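Local structure of Rbam17540 (Bacillus amyloliquefaciens, 2YOY) at residues N88-H93 and W103-T108; L157-V162 and A168-I173; K110-N115 and R120-L125. The protein is a CBM33 copper oxidase, a lytic polysaccharide monooxygenase that probably breaks cellulose by oxidative attack. One frame throughout, in Å; residues are numbered along the deposited sequence. Where two conformers were deposited one is given.

Contact 1 of 3, residues N88-H93 and W103-T108; sequences NTFTWH and WHYYIT
W103 CD1 lies over one face of the W92 indole, 3.5 Å above its plane and offset toward the rim. This is a contact across the β-sandwich of the lytic polysaccharide monooxygenase fold: strands 88-93 and 103-108 belong to different sheets, their axes come no nearer than 11.0 Å, and four aromatic side chains meet between them. The two tryptophans are inclined at 47° to each other, so the pair is neither a flat stack nor a T. W92 NE1 points past W103 and donates to Y105 OH at 3.0 Å, the hydroxyl lying almost in the indole plane. H142 ND1 is a second hydrogen-bonding partner of that hydroxyl, so this buried oxygen is gripped by two rings of the opposite sheet. W103 NE1 is satisfied by Y94 OH, and W160 stacks on the W103 ring. F90 supports the tyrosine from the other strand: its CG is anti to the carbonyl carbon (chi1 -64°), bringing the ring under Y105, whose CD2 rides 4.3 Å above it. These two rings are also oblique, with planes at 45°. I144 and I156 add aliphatic bulk beside F90. Closer to the polar tip, F90 CB touches Y105 CE2 at 3.7 Å and approaches Y105 OH to 3.6 Å.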
loop_
_atom_site.group_PDB
_atom_site.type_symbol
_atom_site.label_atom_id
_atom_site.label_comp_id
_atom_site.label_asym_id
_atom_site.label_seq_id
_atom_site.Cartn_x
_atom_site.Cartn_y
_atom_site.Cartn_z
ATOM N N ASN A 88 6.319 13.397 -5.834
ATOM C CA ASN A 88 4.918 13.291 -5.439
ATOM C C ASN A 88 4.908 13.221 -3.977
ATOM O O ASN A 88 5.938 12.825 -3.396
ATOM C CB ASN A 88 4.335 11.990 -6.012
ATOM C CG ASN A 88 3.746 12.196 -7.392
ATOM O OD1 ASN A 88 2.589 12.701 -7.555
ATOM N ND2 ASN A 88 4.554 11.876 -8.408
ATOM N N THR A 89 3.778 13.578 -3.351
ATOM C CA THR A 89 3.675 13.400 -1.909
ATOM C C THR A 89 2.757 12.239 -1.541
ATOM O O THR A 89 1.783 11.969 -2.228
ATOM C CB THR A 89 3.138 14.655 -1.246
ATOM O OG1 THR A 89 1.883 14.966 -1.859
ATOM C CG2 THR A 89 4.114 15.805 -1.446
ATOM N N PHE A 90 3.084 11.594 -0.427
ATOM C CA PHE A 90 2.346 10.422 0.076
ATOM C C PHE A 90 2.017 10.743 1.520
ATOM O O PHE A 90 2.913 10.853 2.352
ATOM C CB PHE A 90 3.193 9.136 -0.053
ATOM C CG PHE A 90 3.474 8.796 -1.452
ATOM C CD1 PHE A 90 4.475 9.448 -2.172
ATOM C CD2 PHE A 90 2.682 7.837 -2.132
ATOM C CE1 PHE A 90 4.681 9.162 -3.513
ATOM C CE2 PHE A 90 2.901 7.562 -3.487
ATOM C CZ PHE A 90 3.902 8.214 -4.177
ATOM N N THR A 91 0.725 10.942 1.791
ATOM C CA THR A 91 0.242 11.291 3.122
ATOM C C THR A 91 -0.533 10.163 3.768
ATOM O O THR A 91 -1.510 9.663 3.193
ATOM C CB THR A 91 -0.678 12.515 3.050
ATOM O OG1 THR A 91 0.091 13.620 2.554
ATOM C CG2 THR A 91 -1.191 12.855 4.413
ATOM N N TRP A 92 -0.080 9.773 4.953
ATOM C CA TRP A 92 -0.732 8.737 5.764
ATOM C C TRP A 92 -1.755 9.356 6.693
ATOM O O TRP A 92 -1.549 10.472 7.205
ATOM C CB TRP A 92 0.317 7.971 6.578
ATOM C CG TRP A 92 1.227 7.073 5.740
ATOM C CD1 TRP A 92 2.255 7.470 4.951
ATOM C CD2 TRP A 92 1.195 5.639 5.661
ATOM N NE1 TRP A 92 2.871 6.363 4.380
ATOM C CE2 TRP A 92 2.247 5.233 4.806
ATOM C CE3 TRP A 92 0.373 4.667 6.209
ATOM C CZ2 TRP A 92 2.486 3.882 4.474
ATOM C CZ3 TRP A 92 0.633 3.310 5.884
ATOM C CH2 TRP A 92 1.683 2.943 5.054
ATOM N N HIS A 93 -2.871 8.657 6.887
ATOM C CA HIS A 93 -3.825 8.929 7.958
ATOM C C HIS A 93 -3.673 7.793 8.983
ATOM O O HIS A 93 -3.673 6.605 8.607
ATOM C CB HIS A 93 -5.238 8.922 7.425
ATOM C CG HIS A 93 -6.291 9.043 8.487
ATOM N ND1 HIS A 93 -6.572 10.227 9.130
ATOM C CD2 HIS A 93 -7.095 8.115 9.042
ATOM C CE1 HIS A 93 -7.517 10.023 10.027
ATOM N NE2 HIS A 93 -7.859 8.751 9.986
ATOM N N TRP A 103 9.722 4.500 6.824
ATOM C CA TRP A 103 8.845 4.161 5.745
ATOM C C TRP A 103 9.670 3.942 4.484
ATOM O O TRP A 103 10.785 4.458 4.323
ATOM C CB TRP A 103 7.829 5.253 5.450
ATOM C CG TRP A 103 6.912 5.688 6.545
ATOM C CD1 TRP A 103 5.575 5.366 6.673
ATOM C CD2 TRP A 103 7.182 6.658 7.581
ATOM N NE1 TRP A 103 5.019 6.054 7.725
ATOM C CE2 TRP A 103 5.976 6.846 8.304
ATOM C CE3 TRP A 103 8.305 7.393 7.942
ATOM C CZ2 TRP A 103 5.872 7.761 9.388
ATOM C CZ3 TRP A 103 8.208 8.285 9.045
ATOM C CH2 TRP A 103 7.010 8.439 9.744
ATOM N N HIS A 104 9.158 3.079 3.636
ATOM C CA HIS A 104 9.851 2.704 2.387
ATOM C C HIS A 104 8.862 2.448 1.269
ATOM O O HIS A 104 7.778 1.876 1.479
ATOM C CB HIS A 104 10.894 1.575 2.603
ATOM C CG HIS A 104 10.443 0.447 3.486
ATOM N ND1 HIS A 104 10.627 -0.871 3.129
ATOM C CD2 HIS A 104 9.875 0.424 4.724
ATOM C CE1 HIS A 104 10.141 -1.657 4.076
ATOM N NE2 HIS A 104 9.708 -0.893 5.066
ATOM N N TYR A 105 9.208 2.937 0.079
ATOM C CA TYR A 105 8.319 2.986 -1.077
ATOM C C TYR A 105 8.968 2.298 -2.275
ATOM O O TYR A 105 10.163 2.476 -2.528
ATOM C CB TYR A 105 8.023 4.452 -1.454
ATOM C CG TYR A 105 7.164 5.205 -0.414
ATOM C CD1 TYR A 105 7.741 5.831 0.653
ATOM C CD2 TYR A 105 5.784 5.250 -0.519
ATOM C CE1 TYR A 105 7.005 6.491 1.584
ATOM C CE2 TYR A 105 4.993 5.909 0.452
ATOM C CZ TYR A 105 5.632 6.500 1.509
ATOM O OH TYR A 105 4.953 7.208 2.450
ATOM N N TYR A 106 8.150 1.532 -2.992
ATOM C CA TYR A 106 8.546 0.734 -4.111
ATOM C C TYR A 106 7.562 1.018 -5.258
ATOM O O TYR A 106 6.408 1.362 -5.020
ATOM C CB TYR A 106 8.468 -0.736 -3.759
ATOM C CG TYR A 106 9.265 -1.132 -2.527
ATOM C CD1 TYR A 106 8.810 -0.842 -1.236
ATOM C CD2 TYR A 106 10.520 -1.695 -2.639
ATOM C CE1 TYR A 106 9.581 -1.124 -0.122
ATOM C CE2 TYR A 106 11.257 -2.023 -1.525
ATOM C CZ TYR A 106 10.792 -1.733 -0.279
ATOM O OH TYR A 106 11.529 -2.015 0.826
ATOM N N ILE A 107 7.991 0.781 -6.476
ATOM C CA ILE A 107 7.103 0.840 -7.645
ATOM C C ILE A 107 7.353 -0.424 -8.458
ATOM O O ILE A 107 8.433 -0.986 -8.417
ATOM C CB ILE A 107 7.317 2.089 -8.511
ATOM C CG1 ILE A 107 6.109 2.280 -9.449
ATOM C CG2 ILE A 107 8.602 1.962 -9.320
ATOM C CD1 ILE A 107 6.049 3.652 -10.056
ATOM N N THR A 108 6.328 -0.826 -9.174
ATOM C CA THR A 108 6.438 -1.931 -10.118
ATOM C C THR A 108 7.425 -1.579 -11.220
ATOM O O THR A 108 7.522 -0.447 -11.656
ATOM C CB THR A 108 5.092 -2.250 -10.774
ATOM O OG1 THR A 108 4.420 -1.032 -11.078
ATOM C CG2 THR A 108 4.243 -3.091 -9.813
#

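Contact 2 of 3, residues L157-V162 and A168-I173; sequences LGVWDV and AFYNVI
F169 and W160 lie side by side on one face of an antiparallel β-hairpin and point the same way. Their planes differ by 27° but are slid apart, so the benzo corner of the indole covers the rim of the phenyl: W160 CE3 meets F169 CD1 at 3.4 Å. V162 CG2 fits against the phenyl edge, 3.9 Å from F169 CE1. H1, a copper ligand, meets F169 edge-to-face, and an alanine in place of F169 would probably leave W160, V162 and H1 facing a gap beside the copper ion.

On the reverse face, V159 and Y170 interlock. With CG1 anti to the backbone N (chi1 -172°), V159 lays that methyl over the tyrosine ring, 4.0 Å from its centroid, a CH-pi contact. L157 CD1 nestles against V172 CG1 at 3.7 Å, and the small A168 CB fills the hollow beside D161 OD1. A water donates to both D161 OD1 and Y170 OH, which also bond to H104 NE2 and P43 O respectively. Backbone pairs G158-N171 and W160-F169 each close two hydrogen bonds. Strand 154-162 is bordered beyond by strand 100-108, and strand 167-177 by strands 41-43 and 81-83.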
loop_
_atom_site.group_PDB
_atom_site.type_symbol
_atom_site.label_atom_id
_atom_site.label_comp_id
_atom_site.label_asym_id
_atom_site.label_seq_id
_atom_site.Cartn_x
_atom_site.Cartn_y
_atom_site.Cartn_z
ATOM N N LEU A 157 3.868 0.570 -3.897
ATOM C CA LEU A 157 3.776 0.054 -2.531
ATOM C C LEU A 157 4.430 0.977 -1.497
ATOM O O LEU A 157 5.667 1.238 -1.539
ATOM C CB LEU A 157 4.467 -1.280 -2.471
ATOM C CG LEU A 157 4.585 -1.992 -1.149
ATOM C CD1 LEU A 157 3.231 -2.361 -0.587
ATOM C CD2 LEU A 157 5.463 -3.261 -1.282
ATOM N N GLY A 158 3.633 1.464 -0.540
ATOM C CA GLY A 158 4.188 2.021 0.659
ATOM C C GLY A 158 4.198 1.142 1.875
ATOM O O GLY A 158 3.193 0.511 2.180
ATOM N N VAL A 159 5.340 1.110 2.560
ATOM C CA VAL A 159 5.507 0.292 3.741
ATOM C C VAL A 159 5.876 1.160 4.969
ATOM O O VAL A 159 6.793 1.961 4.916
ATOM C CB VAL A 159 6.547 -0.804 3.503
ATOM C CG1 VAL A 159 6.570 -1.771 4.691
ATOM C CG2 VAL A 159 6.269 -1.608 2.217
ATOM N N TRP A 160 5.170 0.955 6.077
ATOM C CA TRP A 160 5.385 1.666 7.297
ATOM C C TRP A 160 5.857 0.639 8.342
ATOM O O TRP A 160 5.092 -0.257 8.712
ATOM C CB TRP A 160 4.084 2.338 7.708
ATOM C CG TRP A 160 4.049 2.877 9.135
ATOM C CD1 TRP A 160 5.094 3.387 9.829
ATOM C CD2 TRP A 160 2.912 2.918 10.018
ATOM N NE1 TRP A 160 4.684 3.760 11.071
ATOM C CE2 TRP A 160 3.354 3.479 11.220
ATOM C CE3 TRP A 160 1.568 2.542 9.896
ATOM C CZ2 TRP A 160 2.503 3.668 12.324
ATOM C CZ3 TRP A 160 0.718 2.716 10.975
ATOM C CH2 TRP A 160 1.199 3.302 12.182
ATOM N N ASP A 161 7.106 0.760 8.777
ATOM C CA ASP A 161 7.666 -0.123 9.819
ATOM C C ASP A 161 7.477 0.469 11.206
ATOM O O ASP A 161 7.902 1.601 11.458
ATOM C CB ASP A 161 9.173 -0.301 9.614
ATOM C CG ASP A 161 9.523 -1.234 8.472
ATOM O OD1 ASP A 161 8.627 -1.627 7.657
ATOM O OD2 ASP A 161 10.760 -1.525 8.339
ATOM N N VAL A 162 6.909 -0.323 12.109
ATOM C CA VAL A 162 6.719 0.086 13.527
ATOM C C VAL A 162 8.011 -0.221 14.289
ATOM O O VAL A 162 8.625 -1.300 14.147
ATOM C CB VAL A 162 5.503 -0.650 14.147
ATOM C CG1 VAL A 162 5.336 -0.286 15.622
ATOM C CG2 VAL A 162 4.241 -0.333 13.376
ATOM N N ALA A 168 4.560 -4.247 10.405
ATOM C CA ALA A 168 4.608 -3.151 9.419
ATOM C C ALA A 168 3.275 -3.117 8.715
ATOM O O ALA A 168 2.536 -4.115 8.718
ATOM C CB ALA A 168 5.733 -3.344 8.420
ATOM N N PHE A 169 2.955 -1.979 8.101
ATOM C CA PHE A 169 1.704 -1.811 7.352
ATOM C C PHE A 169 2.067 -1.630 5.894
ATOM O O PHE A 169 3.036 -0.919 5.579
ATOM C CB PHE A 169 0.922 -0.600 7.920
ATOM C CG PHE A 169 0.412 -0.842 9.317
ATOM C CD1 PHE A 169 1.283 -0.767 10.392
ATOM C CD2 PHE A 169 -0.888 -1.265 9.536
ATOM C CE1 PHE A 169 0.841 -1.077 11.661
ATOM C CE2 PHE A 169 -1.346 -1.522 10.813
ATOM C CZ PHE A 169 -0.473 -1.443 11.856
ATOM N N TYR A 170 1.326 -2.341 5.034
ATOM C CA TYR A 170 1.595 -2.481 3.614
ATOM C C TYR A 170 0.428 -1.906 2.849
ATOM O O TYR A 170 -0.651 -2.416 2.937
ATOM C CB TYR A 170 1.808 -3.977 3.238
ATOM C CG TYR A 170 3.035 -4.550 3.872
ATOM C CD1 TYR A 170 2.992 -5.028 5.193
ATOM C CD2 TYR A 170 4.235 -4.573 3.201
ATOM C CE1 TYR A 170 4.155 -5.475 5.805
ATOM C CE2 TYR A 170 5.380 -5.051 3.780
ATOM C CZ TYR A 170 5.342 -5.514 5.079
ATOM O OH TYR A 170 6.552 -5.920 5.621
ATOM N N ASN A 171 0.646 -0.823 2.095
ATOM C CA ASN A 171 -0.425 -0.237 1.312
ATOM C C ASN A 171 -0.015 -0.096 -0.154
ATOM O O ASN A 171 0.846 0.727 -0.520
ATOM C CB ASN A 171 -0.806 1.157 1.808
ATOM C CG ASN A 171 -1.795 1.208 2.988
ATOM O OD1 ASN A 171 -2.305 2.298 3.279
ATOM N ND2 ASN A 171 -2.010 0.104 3.700
ATOM N N VAL A 172 -0.673 -0.879 -0.998
ATOM C CA VAL A 172 -0.527 -0.752 -2.402
ATOM C C VAL A 172 -1.443 0.319 -2.921
ATOM O O VAL A 172 -2.535 0.555 -2.397
ATOM C CB VAL A 172 -0.725 -2.104 -3.194
ATOM C CG1 VAL A 172 0.339 -3.066 -2.789
ATOM C CG2 VAL A 172 -2.109 -2.686 -2.976
ATOM N N ILE A 173 -0.943 1.002 -3.945
ATOM C CA ILE A 173 -1.621 2.106 -4.621
ATOM C C ILE A 173 -1.632 1.822 -6.140
ATOM O O ILE A 173 -0.592 1.688 -6.788
ATOM C CB ILE A 173 -0.914 3.463 -4.379
ATOM C CG1 ILE A 173 -0.698 3.738 -2.902
ATOM C CG2 ILE A 173 -1.713 4.594 -4.988
ATOM C CD1 ILE A 173 0.389 4.743 -2.682
HETATM O O HOH W 1 8.733 -4.055 6.354
#

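Contact 3 of 3, residues K110-N115 and R120-L125; sequences KNWNPN and RDEFEL
E122 reaches across the turn region to W112 and N113, its carboxylate taking the backbone N-H of N113. Segment 110-115 lies in the loop after strand 100-108; 120-125 runs from a 3-10 turn (120-122) into the start of strand 123-130, its neighbour in the sheet. From the backbone, E122 CB stands 4.4 Å from W112 CB, a loose aliphatic approach. CG is swung anti to the carbonyl carbon (chi1 -69°) and the chain then runs extended, so that CG and CD pass W112 CB at 4.5 Å and 4.2 Å. At the tip the carboxylate and the indole planes are 60° apart, and the two side chains cross at about a right angle. Both oxygens face W112 CE3, OE2 the nearer at 4.0 Å and OE1 at 4.3 Å; OE2 lies near the indole plane at the ring edge. It is 3.7 Å from W112 CB and receives N113 N at 3.0 Å, nearly straight (163°) and close to the line of its own C-O bond. W112 is fixed from elsewhere as well, through NE1 to Y153 O, while P114 N lies over one indole face. N113 then turns its own side chain back on the chain: OD1 accepts from N115 N at 2.9 Å, an Asx turn. A water joins K110 N to E124 OE2, an oxygen also salt-bridged to R150. One amide-to-carboxylate bond is the direct hydrogen bond between the segments; K109 adds others to D121 and E122. The peptide N-H dipole probably offsets part of the negative charge on OE2.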
loop_
_atom_site.group_PDB
_atom_site.type_symbol
_atom_site.label_atom_id
_atom_site.label_comp_id
_atom_site.label_asym_id
_atom_site.label_seq_id
_atom_site.Cartn_x
_atom_site.Cartn_y
_atom_site.Cartn_z
ATOM N N LYS A 110 9.138 -1.635 -15.049
ATOM C CA LYS A 110 8.627 -1.304 -16.383
ATOM C C LYS A 110 7.926 -2.485 -17.046
ATOM O O LYS A 110 6.898 -2.321 -17.699
ATOM C CB LYS A 110 9.775 -0.784 -17.277
ATOM C CG LYS A 110 9.325 -0.101 -18.554
ATOM C CD LYS A 110 10.518 0.520 -19.266
ATOM C CE LYS A 110 10.136 1.074 -20.624
ATOM N NZ LYS A 110 9.142 2.175 -20.519
ATOM N N ASN A 111 8.461 -3.682 -16.869
ATOM C CA ASN A 111 7.893 -4.834 -17.563
ATOM C C ASN A 111 7.031 -5.720 -16.660
ATOM O O ASN A 111 6.882 -6.904 -16.925
ATOM C CB ASN A 111 9.042 -5.659 -18.175
ATOM C CG ASN A 111 9.982 -6.199 -17.117
ATOM O OD1 ASN A 111 9.918 -5.786 -15.953
ATOM N ND2 ASN A 111 10.849 -7.121 -17.505
ATOM N N TRP A 112 6.471 -5.189 -15.574
ATOM C CA TRP A 112 5.723 -6.076 -14.667
ATOM C C TRP A 112 4.472 -6.644 -15.328
ATOM O O TRP A 112 3.974 -6.092 -16.290
ATOM C CB TRP A 112 5.350 -5.361 -13.371
ATOM C CG TRP A 112 4.182 -4.387 -13.459
ATOM C CD1 TRP A 112 4.100 -3.254 -14.196
ATOM C CD2 TRP A 112 2.940 -4.520 -12.772
ATOM N NE1 TRP A 112 2.887 -2.615 -13.973
ATOM C CE2 TRP A 112 2.151 -3.376 -13.104
ATOM C CE3 TRP A 112 2.416 -5.473 -11.879
ATOM C CZ2 TRP A 112 0.863 -3.186 -12.603
ATOM C CZ3 TRP A 112 1.125 -5.238 -11.357
ATOM C CH2 TRP A 112 0.383 -4.112 -11.742
ATOM N N ASN A 113 3.946 -7.715 -14.747
ATOM C CA ASN A 113 2.748 -8.375 -15.264
ATOM C C ASN A 113 1.521 -8.103 -14.393
ATOM O O ASN A 113 1.374 -8.670 -13.313
ATOM C CB ASN A 113 2.985 -9.880 -15.392
ATOM C CG ASN A 113 1.855 -10.586 -16.110
ATOM O OD1 ASN A 113 0.740 -10.072 -16.211
ATOM N ND2 ASN A 113 2.158 -11.757 -16.677
ATOM N N PRO A 114 0.630 -7.206 -14.861
ATOM C CA PRO A 114 -0.529 -6.853 -14.047
ATOM C C PRO A 114 -1.562 -7.939 -13.845
ATOM O O PRO A 114 -2.515 -7.709 -13.098
ATOM C CB PRO A 114 -1.152 -5.665 -14.821
ATOM C CG PRO A 114 -0.717 -5.876 -16.230
ATOM C CD PRO A 114 0.671 -6.439 -16.122
ATOM N N ASN A 115 -1.410 -9.093 -14.516
ATOM C CA ASN A 115 -2.329 -10.211 -14.365
ATOM C C ASN A 115 -1.822 -11.391 -13.548
ATOM O O ASN A 115 -2.395 -12.474 -13.633
ATOM C CB ASN A 115 -2.787 -10.681 -15.757
ATOM C CG ASN A 115 -3.617 -9.637 -16.462
ATOM O OD1 ASN A 115 -4.656 -9.220 -15.950
ATOM N ND2 ASN A 115 -3.152 -9.174 -17.608
ATOM N N ARG A 120 7.791 -9.745 -4.865
ATOM C CA ARG A 120 8.932 -8.826 -4.612
ATOM C C ARG A 120 9.733 -8.442 -5.793
ATOM O O ARG A 120 10.202 -7.314 -5.895
ATOM C CB ARG A 120 9.965 -9.474 -3.694
ATOM C CG ARG A 120 9.547 -9.459 -2.286
ATOM C CD ARG A 120 10.003 -10.721 -1.576
ATOM N NE ARG A 120 9.681 -10.533 -0.187
ATOM C CZ ARG A 120 8.488 -10.738 0.345
ATOM N NH1 ARG A 120 7.450 -11.167 -0.404
ATOM N NH2 ARG A 120 8.324 -10.495 1.625
ATOM N N ASP A 121 9.991 -9.422 -6.653
ATOM C CA ASP A 121 10.855 -9.213 -7.759
ATOM C C ASP A 121 10.236 -8.403 -8.882
ATOM O O ASP A 121 10.937 -8.023 -9.824
ATOM C CB ASP A 121 11.436 -10.544 -8.255
ATOM C CG ASP A 121 10.419 -11.450 -8.864
ATOM O OD1 ASP A 121 9.219 -11.094 -8.976
ATOM O OD2 ASP A 121 10.842 -12.559 -9.239
ATOM N N GLU A 122 8.948 -8.043 -8.736
ATOM C CA GLU A 122 8.319 -7.075 -9.648
ATOM C C GLU A 122 8.436 -5.621 -9.160
ATOM O O GLU A 122 7.984 -4.738 -9.861
ATOM C CB GLU A 122 6.822 -7.379 -9.772
ATOM C CG GLU A 122 6.509 -8.648 -10.494
ATOM C CD GLU A 122 5.045 -8.727 -10.808
ATOM O OE1 GLU A 122 4.228 -8.776 -9.860
ATOM O OE2 GLU A 122 4.732 -8.696 -11.999
ATOM N N PHE A 123 9.018 -5.394 -7.972
ATOM C CA PHE A 123 9.071 -4.025 -7.371
ATOM C C PHE A 123 10.488 -3.547 -7.273
ATOM O O PHE A 123 11.415 -4.328 -7.011
ATOM C CB PHE A 123 8.519 -4.090 -5.973
ATOM C CG PHE A 123 7.017 -4.111 -5.913
ATOM C CD1 PHE A 123 6.309 -2.921 -6.073
ATOM C CD2 PHE A 123 6.306 -5.293 -5.691
ATOM C CE1 PHE A 123 4.936 -2.905 -6.054
ATOM C CE2 PHE A 123 4.930 -5.282 -5.654
ATOM C CZ PHE A 123 4.235 -4.091 -5.866
ATOM N N GLU A 124 10.671 -2.246 -7.382
ATOM C CA GLU A 124 11.963 -1.682 -7.067
ATOM C C GLU A 124 11.803 -0.548 -6.108
ATOM O O GLU A 124 10.832 0.137 -6.189
ATOM C CB GLU A 124 12.738 -1.251 -8.296
ATOM C CG GLU A 124 12.051 -0.324 -9.240
ATOM C CD GLU A 124 12.910 -0.104 -10.489
ATOM O OE1 GLU A 124 14.143 0.001 -10.377
ATOM O OE2 GLU A 124 12.337 -0.063 -11.574
ATOM N N LEU A 125 12.764 -0.426 -5.211
ATOM C CA LEU A 125 12.784 0.603 -4.206
ATOM C C LEU A 125 12.940 1.942 -4.866
ATOM O O LEU A 125 13.759 2.100 -5.780
ATOM C CB LEU A 125 13.938 0.293 -3.207
ATOM C CG LEU A 125 14.195 1.357 -2.114
ATOM C CD1 LEU A 125 13.117 1.238 -1.060
ATOM C CD2 LEU A 125 15.585 1.098 -1.489
HETATM O O HOH W 2 11.910 -1.197 -14.433
#

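In the fold
Contacts 1 and 2, with centres about 8 Å apart, are tied by neighbouring strands 100-108 and 154-162: H104 O to V159 N at 2.8 Å and Y106 O to L157 N at 2.9 Å are probable backbone hydrogen bonds, and W103 NE1 packs 3.4 Å from W160 CD1. Contact 3 lies about 16 Å from both centres. It joins contact 1 through I107 O and E124 N, 2.8 Å apart, again a probable hydrogen bond, and touches contact 2 where F123 CE1 meets L157 CB at 4.0 Å. Copper(I), bound by H1 and H98, is about 4 Å from the F169 side chain and about 10 Å from that of W92.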